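Local structure of acetone carboxylase alpha subunit (Xanthobacter autotrophicus Py2, 5M45) at residues E124-W127 and E128-P131; W216-E219 and S220-V224; A299-D302 and V303-P306; M611-D614 and Y615-Y618. The protein forms the alpha subunit of acetone carboxylase, a bacterial multisubunit enzyme, and belongs to the hydantoinase B/oxoprolinase family. All coordinates share one frame; numbering follows the deposited sequence.

Overall arrangement
All four contacts are local, each made within eight or nine consecutive residues, and they follow one another along the chain inside the hydantoinase B/oxoprolinase range. Contact 1 lies in the loop between helix 111-124 and strand 138-141, and contact 2 on helix 214-222, their centres about 25 Å apart. Contact 3, in the loop between strands 286-297 and 313-324, and contact 4, joining strands 610-612 and 617-621, form a second pair with centres about 20 Å apart. Contacts 1 and 4 are farthest apart, about 51 Å between centres. Each contact reaches a second copy of the subunit, so all four regions lie at subunit contacts in the six-chain assembly.

Contact 1. Residues E124-W127 and E128-P131; sequences ENNW and EANP
A proline-on-indole contact, W127 against P131, closes a compact loop turn just past the C-terminal end of helix 111-124, near the surface of the chain. P131 follows a cis peptide bond, and its CD atom sits over one face of the W127 ring, 3.8 Å from the centroid of the five-membered ring and 14° off the normal, a CH-pi contact. The touch is offset toward the rim of the indole: CD of P131 comes to 3.7 Å from CD1 of W127, while CG of P131 stays a little farther from that carbon. The backbone tightens the same turn, with W127 CA 3.4 Å from N130 O in a CA-H...O contact.

N126 holds the start of the turn. Its CG stands anti to the backbone N (chi1 -158°), which carries the amide over to A129, where OD1 accepts from A129 N at 3.2 Å. The donor approaches from above the carbonyl plane of the N126 amide, 57° out of it, and CB of A129 packs 3.4 Å from the same OD1. The backbone O of N126 adds two weak bonds, from A129 N and N130 N.

The polar ends of W127 and E128 are taken up by other parts of the same chain: W127 NE1 donates to C203 O, and the E128 carboxylate accepts from the backbone N atoms of L24 and I17. From the loop between helix 111-124 and strand 138-141, N130 binds backbone atoms of R214 and L212 of the second subunit, and the W127 ring meets edge-to-face H218 on helix 214-222 of that subunit.

Contact 2. Residues W216-E219 and S220-V224; sequences WLHE and SQRMV
S220 meets W216 through its backbone N, its hydroxyl and its CB. Its OG lies between the backbone N and the carbonyl carbon (chi1 62°), which turns it back to donate to W216 O at 2.7 Å; S220 N donates to the same oxygen from the opposite face of the carbonyl plane. CB of S220 sits over the six-membered ring of W216, 3.8 Å from its centroid and only 5° off the normal, a CH-pi contact. Q221 N bonds L217 O, and its side chain runs beside that of L217, with NE2 3.7 Å from L217 CD2. R222 N bonds E219 O, and the R222 side chain, bent at chi3, brings NE to H218 O at 3.0 Å, while a water links that oxygen to R222 NH1. The R222 and H218 side chains run obliquely; Y121 OH of the second subunit bonds both R222 NH1 and H218 ND1, and R222 NH2 forms a salt bridge with D143 of that subunit. M223 then lays CG 3.3 Å from E219 O. Helix 214-222 is flanked by helix 227-255, whose W230 and M231 touch S220 and Q221, and by strand 204-208, which W216 touches at R204 and V206.

Contact 3. Residues A299-D302 and V303-P306; sequences AHED and VRVP
R304 folds back over the turn that precedes it and grips two of its residues. From CB the chain runs extended through CG and CD to NE. CG, placed anti to the carbonyl carbon (chi1 -70°), passes 3.6 Å from E301 O, and CD lies farther from it. NE then donates to E301 O at 3.2 Å in a nearly straight bond, with an N-H...O angle of 172°; the oxygen lies at the edge of the guanidinium, in its plane. Beyond CZ, NH2 forms a salt bridge with D302 OD1, also 3.2 Å, the carboxylate and guanidinium planes being 59° apart. The E301 carboxylate is farther off, OE2 standing 4.4 Å from R304 NH2 and well out of the guanidinium plane, so it may contribute only a general electrostatic attraction.

The other oxygen of D302, OD2, has salt bridges to R559 and K600, so the carboxylate joins three positive side chains and is probably kept ionised. H300 steadies the turn from its other end: ND1 accepts from D302 N at 3.1 Å, within the ring plane. A water also donates to both E301 O and V303 O. The backbone bond from V303 N to H300 O closes a type I beta turn, H300 to V303, in the loop connecting antiparallel strands 286-297 and 313-324.

Contact 4. Residues M611-D614 and Y615-Y618; sequences MFSD and YDLY
D616 and S613 are tied by two hydrogen bonds that run in opposite senses. S613 N donates to D616 OD2 at 3.0 Å, nearly straight at 173° but coming from above the carboxylate plane, 62° out of it. In return D616 N donates to S613 O, also at 3.0 Å. CG of D616 stands anti to the carbonyl carbon (chi1 -70°), which brings the carboxylate back across the turn to S613 N. OD2 also accepts from H563 ND1, while OD1 takes a short bond of 2.6 Å from a water that also donates to D614 O. The D616 N to S613 O bond closes a type II beta turn from S613 to D616, with Y615 third at positive phi, and this turn leads from strand 610-612 into strand 617-621, which belong to different antiparallel sheets. The F612 ring turns its edge to L617 O, CE2 lying 3.7 Å from that oxygen. The F612 and Y618 side chains run at about a right angle, F612 CZ lying 4.1 Å from Y618 CD2 in plain apolar contact. D614 sends its carboxylate oxygens to the backbone N atoms of N528 and A529, and Y618 OH bonds F535 O and N437 ND2.

Contact 1. Residues E124-W127 and E128-P131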
loop_
_atom_site.group_PDB
_atom_site.type_symbol
_atom_site.label_atom_id
_atom_site.label_comp_id
_atom_site.label_asym_id
_atom_site.label_seq_id
_atom_site.Cartn_x
_atom_site.Cartn_y
_atom_site.Cartn_z
ATOM N N GLU A 124 0.687 -2.809 24.635
ATOM C CA GLU A 124 1.990 -2.222 24.908
ATOM C C GLU A 124 2.185 -0.823 24.323
ATOM O O GLU A 124 3.050 -0.077 24.788
ATOM C CB GLU A 124 3.034 -3.152 24.322
ATOM C CG GLU A 124 4.410 -3.007 24.848
ATOM C CD GLU A 124 4.608 -3.328 26.343
ATOM O OE1 GLU A 124 5.807 -3.258 26.686
ATOM O OE2 GLU A 124 3.716 -3.585 27.219
ATOM N N ASN A 125 1.418 -0.461 23.289
ATOM C CA ASN A 125 1.541 0.850 22.644
ATOM C C ASN A 125 0.379 1.835 22.982
ATOM O O ASN A 125 0.228 2.887 22.342
ATOM C CB ASN A 125 1.689 0.661 21.155
ATOM C CG ASN A 125 3.050 0.098 20.793
ATOM O OD1 ASN A 125 4.001 0.864 20.585
ATOM N ND2 ASN A 125 3.181 -1.226 20.792
ATOM N N ASN A 126 -0.400 1.510 24.011
ATOM C CA ASN A 126 -1.388 2.425 24.586
ATOM C C ASN A 126 -2.507 2.808 23.608
ATOM O O ASN A 126 -2.972 3.971 23.566
ATOM C CB ASN A 126 -0.713 3.646 25.209
ATOM C CG ASN A 126 -1.593 4.349 26.253
ATOM O OD1 ASN A 126 -2.631 3.857 26.646
ATOM N ND2 ASN A 126 -1.128 5.492 26.727
ATOM N N TRP A 127 -2.977 1.806 22.875
ATOM C CA TRP A 127 -4.227 1.904 22.143
ATOM C C TRP A 127 -5.396 2.297 23.066
ATOM O O TRP A 127 -6.364 2.911 22.603
ATOM C CB TRP A 127 -4.565 0.583 21.450
ATOM C CG TRP A 127 -4.362 0.517 19.956
ATOM C CD1 TRP A 127 -5.308 0.133 19.047
ATOM C CD2 TRP A 127 -3.173 0.774 19.203
ATOM N NE1 TRP A 127 -4.800 0.166 17.777
ATOM C CE2 TRP A 127 -3.485 0.527 17.828
ATOM C CE3 TRP A 127 -1.893 1.197 19.525
ATOM C CZ2 TRP A 127 -2.558 0.695 16.797
ATOM C CZ3 TRP A 127 -0.945 1.353 18.487
ATOM C CH2 TRP A 127 -1.306 1.106 17.134
ATOM N N GLU A 128 -5.315 1.925 24.356
ATOM C CA GLU A 128 -6.369 2.297 25.322
ATOM C C GLU A 128 -6.584 3.819 25.399
ATOM O O GLU A 128 -7.739 4.257 25.455
ATOM C CB GLU A 128 -6.043 1.713 26.725
ATOM C CG GLU A 128 -7.044 2.021 27.826
ATOM C CD GLU A 128 -6.834 1.167 29.085
ATOM O OE1 GLU A 128 -5.977 0.221 29.025
ATOM O OE2 GLU A 128 -7.512 1.447 30.128
ATOM N N ALA A 129 -5.520 4.611 25.379
ATOM C CA ALA A 129 -5.653 6.069 25.433
ATOM C C ALA A 129 -5.942 6.688 24.050
ATOM O O ALA A 129 -6.600 7.707 24.003
ATOM C CB ALA A 129 -4.413 6.716 26.049
ATOM N N ASN A 130 -5.430 6.101 22.957
ATOM C CA ASN A 130 -5.689 6.581 21.585
ATOM C C ASN A 130 -5.339 5.422 20.617
ATOM O O ASN A 130 -4.181 4.950 20.653
ATOM C CB ASN A 130 -4.829 7.815 21.324
ATOM C CG ASN A 130 -4.902 8.338 19.890
ATOM O OD1 ASN A 130 -5.354 7.694 18.982
ATOM N ND2 ASN A 130 -4.424 9.546 19.700
ATOM N N PRO A 131 -6.276 4.942 19.779
ATOM C CA PRO A 131 -7.599 5.561 19.490
ATOM C C PRO A 131 -8.741 5.180 20.414
ATOM O O PRO A 131 -9.893 5.547 20.122
ATOM C CB PRO A 131 -7.907 5.036 18.085
ATOM C CG PRO A 131 -7.270 3.649 18.111
ATOM C CD PRO A 131 -6.004 3.805 18.896
#

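Contact 2. Residues W216-E219 and S220-V224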
loop_
_atom_site.group_PDB
_atom_site.type_symbol
_atom_site.label_atom_id
_atom_site.label_comp_id
_atom_site.label_asym_id
_atom_site.label_seq_id
_atom_site.Cartn_x
_atom_site.Cartn_y
_atom_site.Cartn_z
ATOM N N TRP A 216 -12.752 3.210 5.113
ATOM C CA TRP A 216 -12.088 1.900 5.107
ATOM C C TRP A 216 -12.574 1.001 3.962
ATOM O O TRP A 216 -11.767 0.390 3.238
ATOM C CB TRP A 216 -12.283 1.176 6.451
ATOM C CG TRP A 216 -12.130 -0.329 6.406
ATOM C CD1 TRP A 216 -13.141 -1.249 6.437
ATOM C CD2 TRP A 216 -10.915 -1.066 6.264
ATOM N NE1 TRP A 216 -12.626 -2.524 6.348
ATOM C CE2 TRP A 216 -11.258 -2.444 6.249
ATOM C CE3 TRP A 216 -9.561 -0.704 6.171
ATOM C CZ2 TRP A 216 -10.287 -3.471 6.150
ATOM C CZ3 TRP A 216 -8.588 -1.738 6.040
ATOM C CH2 TRP A 216 -8.960 -3.090 6.056
ATOM N N LEU A 217 -13.892 0.919 3.800
ATOM C CA LEU A 217 -14.496 0.063 2.764
ATOM C C LEU A 217 -14.029 0.452 1.352
ATOM O O LEU A 217 -13.530 -0.409 0.605
ATOM C CB LEU A 217 -16.042 0.051 2.872
ATOM C CG LEU A 217 -16.661 -0.591 4.116
ATOM C CD1 LEU A 217 -18.148 -0.271 4.250
ATOM C CD2 LEU A 217 -16.444 -2.118 4.157
ATOM N N HIS A 218 -14.128 1.747 1.018
ATOM C CA HIS A 218 -13.741 2.230 -0.311
ATOM C C HIS A 218 -12.228 2.032 -0.596
ATOM O O HIS A 218 -11.833 1.601 -1.680
ATOM C CB HIS A 218 -14.159 3.690 -0.541
ATOM C CG HIS A 218 -15.636 3.898 -0.793
ATOM N ND1 HIS A 218 -16.108 4.821 -1.703
ATOM C CD2 HIS A 218 -16.734 3.268 -0.305
ATOM C CE1 HIS A 218 -17.427 4.772 -1.747
ATOM N NE2 HIS A 218 -17.829 3.825 -0.926
ATOM N N GLU A 219 -11.397 2.316 0.406
ATOM C CA GLU A 219 -9.947 2.211 0.243
ATOM C C GLU A 219 -9.469 0.787 0.076
ATOM O O GLU A 219 -8.774 0.449 -0.913
ATOM C CB GLU A 219 -9.240 2.881 1.427
ATOM C CG GLU A 219 -7.739 2.989 1.279
ATOM C CD GLU A 219 -7.088 3.549 2.560
ATOM O OE1 GLU A 219 -6.573 2.686 3.299
ATOM O OE2 GLU A 219 -7.091 4.797 2.829
ATOM N N SER A 220 -9.818 -0.050 1.048
ATOM C CA SER A 220 -9.426 -1.447 1.051
ATOM C C SER A 220 -9.820 -2.155 -0.237
ATOM O O SER A 220 -8.989 -2.872 -0.838
ATOM C CB SER A 220 -9.958 -2.173 2.319
ATOM O OG SER A 220 -11.371 -2.194 2.403
ATOM N N GLN A 221 -11.034 -1.899 -0.704
ATOM C CA GLN A 221 -11.583 -2.612 -1.853
ATOM C C GLN A 221 -10.877 -2.309 -3.174
ATOM O O GLN A 221 -10.893 -3.163 -4.070
ATOM C CB GLN A 221 -13.100 -2.363 -1.947
ATOM C CG GLN A 221 -13.809 -3.148 -0.813
ATOM C CD GLN A 221 -15.234 -2.697 -0.507
ATOM O OE1 GLN A 221 -15.893 -1.999 -1.288
ATOM N NE2 GLN A 221 -15.710 -3.074 0.665
ATOM N N ARG A 222 -10.275 -1.127 -3.305
ATOM C CA ARG A 222 -9.528 -0.724 -4.512
ATOM C C ARG A 222 -8.000 -0.996 -4.427
ATOM O O ARG A 222 -7.277 -0.763 -5.412
ATOM C CB ARG A 222 -9.768 0.742 -4.853
ATOM C CG ARG A 222 -9.106 1.748 -3.905
ATOM C CD ARG A 222 -9.592 3.194 -4.147
ATOM N NE ARG A 222 -11.035 3.287 -4.010
ATOM C CZ ARG A 222 -11.825 4.236 -4.518
ATOM N NH1 ARG A 222 -13.154 4.108 -4.371
ATOM N NH2 ARG A 222 -11.334 5.327 -5.103
ATOM N N MET A 223 -7.521 -1.519 -3.299
ATOM C CA MET A 223 -6.115 -1.867 -3.162
ATOM C C MET A 223 -5.828 -3.372 -3.400
ATOM O O MET A 223 -4.687 -3.828 -3.146
ATOM C CB MET A 223 -5.598 -1.441 -1.763
ATOM C CG MET A 223 -5.589 0.066 -1.490
ATOM S SD MET A 223 -4.965 1.107 -2.812
ATOM C CE MET A 223 -3.233 0.584 -2.900
ATOM N N VAL A 224 -6.825 -4.113 -3.875
ATOM C CA VAL A 224 -6.714 -5.549 -4.189
ATOM C C VAL A 224 -7.321 -5.831 -5.581
ATOM O O VAL A 224 -8.110 -5.052 -6.107
ATOM C CB VAL A 224 -7.375 -6.451 -3.091
ATOM C CG1 VAL A 224 -6.869 -6.087 -1.690
ATOM C CG2 VAL A 224 -8.902 -6.415 -3.114
HETATM O O HOH W 1 -13.494 1.221 -3.892
#

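Contact 3. Residues A299-D302 and V303-P306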
loop_
_atom_site.group_PDB
_atom_site.type_symbol
_atom_site.label_atom_id
_atom_site.label_comp_id
_atom_site.label_asym_id
_atom_site.label_seq_id
_atom_site.Cartn_x
_atom_site.Cartn_y
_atom_site.Cartn_z
ATOM N N ALA A 299 19.135 -15.642 -9.341
ATOM C CA ALA A 299 20.034 -15.279 -10.458
ATOM C C ALA A 299 19.430 -15.551 -11.847
ATOM O O ALA A 299 19.803 -14.871 -12.809
ATOM C CB ALA A 299 21.405 -15.946 -10.324
ATOM N N HIS A 300 18.500 -16.514 -11.940
ATOM C CA HIS A 300 17.953 -16.962 -13.231
ATOM C C HIS A 300 17.206 -15.797 -13.936
ATOM O O HIS A 300 16.536 -14.989 -13.276
ATOM C CB HIS A 300 16.970 -18.144 -12.998
ATOM C CG HIS A 300 16.642 -18.937 -14.222
ATOM N ND1 HIS A 300 15.665 -18.567 -15.112
ATOM C CD2 HIS A 300 17.112 -20.127 -14.669
ATOM C CE1 HIS A 300 15.557 -19.471 -16.073
ATOM N NE2 HIS A 300 16.436 -20.420 -15.836
ATOM N N GLU A 301 17.280 -15.764 -15.259
ATOM C CA GLU A 301 16.632 -14.703 -16.033
ATOM C C GLU A 301 15.097 -14.625 -15.906
ATOM O O GLU A 301 14.516 -13.575 -16.143
ATOM C CB GLU A 301 17.035 -14.756 -17.517
ATOM C CG GLU A 301 16.529 -15.985 -18.270
ATOM C CD GLU A 301 16.616 -15.868 -19.797
ATOM O OE1 GLU A 301 16.774 -16.944 -20.427
ATOM O OE2 GLU A 301 16.479 -14.727 -20.360
ATOM N N ASP A 302 14.432 -15.719 -15.536
ATOM C CA ASP A 302 12.973 -15.734 -15.391
ATOM C C ASP A 302 12.500 -15.228 -14.010
ATOM O O ASP A 302 11.305 -15.233 -13.752
ATOM C CB ASP A 302 12.399 -17.129 -15.708
ATOM C CG ASP A 302 12.442 -17.459 -17.213
ATOM O OD1 ASP A 302 12.763 -16.542 -18.012
ATOM O OD2 ASP A 302 12.110 -18.617 -17.612
ATOM N N VAL A 303 13.435 -14.798 -13.143
ATOM C CA VAL A 303 13.111 -14.028 -11.960
ATOM C C VAL A 303 13.410 -12.534 -12.263
ATOM O O VAL A 303 14.554 -12.070 -12.096
ATOM C CB VAL A 303 13.880 -14.509 -10.719
ATOM C CG1 VAL A 303 13.483 -13.719 -9.484
ATOM C CG2 VAL A 303 13.602 -16.014 -10.466
ATOM N N ARG A 304 12.377 -11.797 -12.674
ATOM C CA ARG A 304 12.527 -10.412 -13.135
ATOM C C ARG A 304 12.230 -9.446 -12.017
ATOM O O ARG A 304 11.166 -8.848 -11.980
ATOM C CB ARG A 304 11.619 -10.123 -14.341
ATOM C CG ARG A 304 12.164 -10.871 -15.505
ATOM C CD ARG A 304 11.482 -10.791 -16.860
ATOM N NE ARG A 304 12.093 -11.960 -17.520
ATOM C CZ ARG A 304 11.797 -12.473 -18.721
ATOM N NH1 ARG A 304 10.909 -11.855 -19.523
ATOM N NH2 ARG A 304 12.434 -13.606 -19.115
ATOM N N VAL A 305 13.161 -9.304 -11.095
ATOM C CA VAL A 305 12.964 -8.390 -9.977
ATOM C C VAL A 305 13.465 -6.972 -10.333
ATOM O O VAL A 305 14.371 -6.819 -11.111
ATOM C CB VAL A 305 13.592 -8.909 -8.672
ATOM C CG1 VAL A 305 12.795 -10.096 -8.132
ATOM C CG2 VAL A 305 15.065 -9.231 -8.817
ATOM N N PRO A 306 12.836 -5.931 -9.768
ATOM C CA PRO A 306 13.108 -4.553 -10.162
ATOM C C PRO A 306 14.288 -3.877 -9.447
ATOM O O PRO A 306 14.464 -2.695 -9.648
ATOM C CB PRO A 306 11.782 -3.854 -9.796
ATOM C CG PRO A 306 11.350 -4.544 -8.570
ATOM C CD PRO A 306 11.723 -5.986 -8.795
HETATM O O HOH W 2 15.912 -11.192 -14.897
#

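Contact 4. Residues M611-D614 and Y615-Y618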
loop_
_atom_site.group_PDB
_atom_site.type_symbol
_atom_site.label_atom_id
_atom_site.label_comp_id
_atom_site.label_asym_id
_atom_site.label_seq_id
_atom_site.Cartn_x
_atom_site.Cartn_y
_atom_site.Cartn_z
ATOM N N MET A 611 3.552 -13.973 -19.567
ATOM C CA MET A 611 2.324 -14.001 -20.398
ATOM C C MET A 611 1.934 -15.455 -20.760
ATOM O O MET A 611 2.792 -16.242 -21.187
ATOM C CB MET A 611 2.496 -13.159 -21.665
ATOM C CG MET A 611 2.629 -11.660 -21.391
ATOM S SD MET A 611 3.026 -10.685 -22.826
ATOM C CE MET A 611 4.770 -10.969 -22.925
ATOM N N PHE A 612 0.673 -15.803 -20.543
ATOM C CA PHE A 612 0.074 -17.049 -21.034
ATOM C C PHE A 612 -1.211 -16.695 -21.828
ATOM O O PHE A 612 -1.926 -15.696 -21.518
ATOM C CB PHE A 612 -0.338 -18.014 -19.887
ATOM C CG PHE A 612 0.785 -18.820 -19.263
ATOM C CD1 PHE A 612 1.781 -18.198 -18.492
ATOM C CD2 PHE A 612 0.783 -20.209 -19.325
ATOM C CE1 PHE A 612 2.783 -18.934 -17.894
ATOM C CE2 PHE A 612 1.804 -20.960 -18.724
ATOM C CZ PHE A 612 2.807 -20.326 -18.015
ATOM N N SER A 613 -1.547 -17.540 -22.798
ATOM C CA SER A 613 -2.791 -17.423 -23.572
ATOM C C SER A 613 -3.593 -18.708 -23.530
ATOM O O SER A 613 -3.053 -19.773 -23.244
ATOM C CB SER A 613 -2.507 -17.176 -25.044
ATOM O OG SER A 613 -1.615 -16.097 -25.192
ATOM N N ASP A 614 -4.866 -18.606 -23.942
ATOM C CA ASP A 614 -5.720 -19.780 -24.084
ATOM C C ASP A 614 -5.012 -20.864 -24.915
ATOM O O ASP A 614 -4.344 -20.560 -25.924
ATOM C CB ASP A 614 -7.074 -19.446 -24.715
ATOM C CG ASP A 614 -8.106 -18.892 -23.722
ATOM O OD1 ASP A 614 -7.745 -18.480 -22.578
ATOM O OD2 ASP A 614 -9.324 -18.831 -24.124
ATOM N N TYR A 615 -5.158 -22.108 -24.438
ATOM C CA TYR A 615 -4.560 -23.345 -24.970
ATOM C C TYR A 615 -3.089 -23.615 -24.528
ATOM O O TYR A 615 -2.548 -24.673 -24.838
ATOM C CB TYR A 615 -4.740 -23.492 -26.503
ATOM C CG TYR A 615 -6.189 -23.559 -26.949
ATOM C CD1 TYR A 615 -6.876 -24.752 -26.958
ATOM C CD2 TYR A 615 -6.846 -22.425 -27.455
ATOM C CE1 TYR A 615 -8.176 -24.848 -27.421
ATOM C CE2 TYR A 615 -8.159 -22.479 -27.924
ATOM C CZ TYR A 615 -8.821 -23.709 -27.900
ATOM O OH TYR A 615 -10.118 -23.839 -28.345
ATOM N N ASP A 616 -2.477 -22.696 -23.792
ATOM C CA ASP A 616 -1.183 -22.939 -23.121
ATOM C C ASP A 616 -1.356 -23.892 -21.918
ATOM O O ASP A 616 -2.481 -24.032 -21.366
ATOM C CB ASP A 616 -0.517 -21.625 -22.665
ATOM C CG ASP A 616 0.001 -20.751 -23.818
ATOM O OD1 ASP A 616 -0.043 -21.144 -25.009
ATOM O OD2 ASP A 616 0.495 -19.621 -23.506
ATOM N N LEU A 617 -0.247 -24.550 -21.528
ATOM C CA LEU A 617 -0.255 -25.563 -20.461
ATOM C C LEU A 617 0.621 -25.174 -19.284
ATOM O O LEU A 617 1.656 -24.548 -19.467
ATOM C CB LEU A 617 0.233 -26.905 -20.997
ATOM C CG LEU A 617 -0.592 -27.592 -22.088
ATOM C CD1 LEU A 617 0.110 -28.869 -22.533
ATOM C CD2 LEU A 617 -2.017 -27.885 -21.643
ATOM N N TYR A 618 0.194 -25.579 -18.092
ATOM C CA TYR A 618 0.915 -25.353 -16.816
ATOM C C TYR A 618 0.767 -26.622 -15.968
ATOM O O TYR A 618 -0.368 -27.090 -15.756
ATOM C CB TYR A 618 0.283 -24.131 -16.104
ATOM C CG TYR A 618 0.892 -23.658 -14.773
ATOM C CD1 TYR A 618 0.804 -24.428 -13.597
ATOM C CD2 TYR A 618 1.498 -22.386 -14.670
ATOM C CE1 TYR A 618 1.332 -23.985 -12.394
ATOM C CE2 TYR A 618 2.031 -21.943 -13.466
ATOM C CZ TYR A 618 1.936 -22.739 -12.324
ATOM O OH TYR A 618 2.444 -22.302 -11.097
HETATM O O HOH W 3 -1.834 -21.277 -26.917
#